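Local coordinates for protein fructuronate-tagaturonate epimerase UxaE from Cohnella laeviribosi in complex with 1 glycerol (Cohnella laeviribosi, PDB 6IL9) that interconverts fructuronate and tagaturonate as a TIM-barrel epimerase that binds a zinc ion, probably for catalysis, at residues Q109-G113 with R114-P118. Sequence-based numbering, arbitrary orientation.
Sequences QTVRG and RAIHP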
loop_
_atom_site.group_PDB
_atom_site.type_symbol
_atom_site.label_atom_id
_atom_site.label_comp_id
_atom_site.label_asym_id
_atom_site.label_seq_id
_atom_site.Cartn_x
_atom_site.Cartn_y
_atom_site.Cartn_z
ATOM N N GLN A 109 -11.822 8.188 -7.326
ATOM C CA GLN A 109 -11.973 9.351 -8.201
ATOM C C GLN A 109 -10.703 9.641 -8.985
ATOM O O GLN A 109 -10.771 10.133 -10.123
ATOM C CB GLN A 109 -12.366 10.586 -7.383
ATOM C CG GLN A 109 -13.758 10.499 -6.768
ATOM C CD GLN A 109 -13.866 11.359 -5.534
ATOM O OE1 GLN A 109 -12.996 12.189 -5.274
ATOM N NE2 GLN A 109 -14.918 11.153 -4.752
ATOM N N THR A 110 -9.542 9.335 -8.401
ATOM C CA THR A 110 -8.269 9.615 -9.056
ATOM C C THR A 110 -7.978 8.630 -10.183
ATOM O O THR A 110 -7.496 9.031 -11.246
ATOM C CB THR A 110 -7.138 9.589 -8.027
ATOM O OG1 THR A 110 -7.436 10.521 -6.975
ATOM C CG2 THR A 110 -5.806 9.975 -8.695
ATOM N N VAL A 111 -8.252 7.339 -9.984
ATOM C CA VAL A 111 -7.933 6.371 -11.030
ATOM C C VAL A 111 -9.037 6.240 -12.069
ATOM O O VAL A 111 -8.793 5.659 -13.136
ATOM C CB VAL A 111 -7.615 4.973 -10.457
ATOM C CG1 VAL A 111 -6.377 5.035 -9.554
ATOM C CG2 VAL A 111 -8.822 4.376 -9.720
ATOM N N ARG A 112 -10.242 6.734 -11.786
ATOM C CA ARG A 112 -11.318 6.723 -12.776
ATOM C C ARG A 112 -10.851 7.393 -14.063
ATOM O O ARG A 112 -10.304 8.498 -14.040
ATOM C CB ARG A 112 -12.551 7.439 -12.202
ATOM C CG ARG A 112 -13.716 7.617 -13.171
ATOM C CD ARG A 112 -14.730 8.623 -12.604
ATOM N NE ARG A 112 -15.340 8.149 -11.367
ATOM C CZ ARG A 112 -15.621 8.909 -10.311
ATOM N NH1 ARG A 112 -15.348 10.212 -10.307
ATOM N NH2 ARG A 112 -16.177 8.358 -9.245
ATOM N N GLY A 113 -11.008 6.689 -15.183
ATOM C CA GLY A 113 -10.619 7.255 -16.459
ATOM C C GLY A 113 -9.139 7.201 -16.771
ATOM O O GLY A 113 -8.704 7.830 -17.743
ATOM N N ARG A 114 -8.354 6.475 -15.983
ATOM C CA ARG A 114 -6.928 6.304 -16.217
ATOM C C ARG A 114 -6.615 4.824 -16.393
ATOM O O ARG A 114 -7.294 3.957 -15.833
ATOM C CB ARG A 114 -6.106 6.884 -15.043
ATOM C CG ARG A 114 -6.704 8.171 -14.550
ATOM C CD ARG A 114 -5.693 9.120 -14.026
ATOM N NE ARG A 114 -4.524 9.309 -14.878
ATOM C CZ ARG A 114 -3.681 10.322 -14.720
ATOM N NH1 ARG A 114 -3.922 11.219 -13.771
ATOM N NH2 ARG A 114 -2.599 10.433 -15.495
ATOM N N ALA A 115 -5.575 4.536 -17.178
ATOM C CA ALA A 115 -5.232 3.150 -17.501
ATOM C C ALA A 115 -4.333 2.586 -16.402
ATOM O O ALA A 115 -3.139 2.350 -16.578
ATOM C CB ALA A 115 -4.565 3.060 -18.868
ATOM N N ILE A 116 -4.939 2.394 -15.233
ATOM C CA ILE A 116 -4.231 1.799 -14.101
ATOM C C ILE A 116 -5.272 1.165 -13.196
ATOM O O ILE A 116 -6.398 1.661 -13.084
ATOM C CB ILE A 116 -3.363 2.842 -13.353
ATOM C CG1 ILE A 116 -2.430 2.143 -12.351
ATOM C CG2 ILE A 116 -4.240 3.890 -12.677
ATOM C CD1 ILE A 116 -1.261 3.024 -11.874
ATOM N N HIS A 117 -4.907 0.037 -12.590
ATOM C CA HIS A 117 -5.810 -0.682 -11.698
ATOM C C HIS A 117 -5.451 -0.368 -10.265
ATOM O O HIS A 117 -4.268 -0.437 -9.907
ATOM C CB HIS A 117 -5.708 -2.189 -11.921
ATOM C CG HIS A 117 -6.033 -2.614 -13.313
ATOM N ND1 HIS A 117 -7.303 -2.517 -13.838
ATOM C CD2 HIS A 117 -5.259 -3.150 -14.288
ATOM C CE1 HIS A 117 -7.296 -2.961 -15.082
ATOM N NE2 HIS A 117 -6.069 -3.355 -15.378
ATOM N N PRO A 118 -6.433 -0.041 -9.421
ATOM C CA PRO A 118 -6.122 0.326 -8.032
ATOM C C PRO A 118 -6.073 -0.852 -7.082
ATOM O O PRO A 118 -6.990 -1.676 -7.059
ATOM C CB PRO A 118 -7.273 1.272 -7.662
ATOM C CG PRO A 118 -8.454 0.723 -8.463
ATOM C CD PRO A 118 -7.857 0.152 -9.754
HETATM O O HOH W 1 -8.971 2.887 -13.310
#
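The carbonyl oxygen of Val111 is gripped twice: Arg114 N donates to it at 3.0 Å, from above the carbonyl plane, and a water lies 2.8 Å from it. The first bond, bent to 150° at the hydrogen, closes a type II beta turn from Val111 to Arg114, with Gly113 at positive phi. The same water is 2.9 Å from Ile116 O and bridges the two carbonyls, tying the end of the helix to the chain about to enter the barrel.

The side-chain part of the link beyond the turn is apolar. The two methyls of Val111 divide the work: CG1 meets Ile116 CG2 at 4.0 Å, the side chains crossing at about a right angle, while CG2 rests on the ring of Pro118, 3.9 Å from CG. Leu96 and Tyr151 pack around the same valine and proline. On Arg114, CG lies roughly anti to the carbonyl carbon (chi1 -40°), beside the backbone N, which brings CG and CD back along the helix end, CD 3.3 Å from Thr110 O. Its guanidinium then turns away to a salt bridge with Asp485 of helix 469-487. This turn is the helix-to-strand connection of the beta-alpha-beta unit formed by strand 93-96, helix 104-111 and strand 117-124, whose strands are the first two of the eight-stranded TIM barrel.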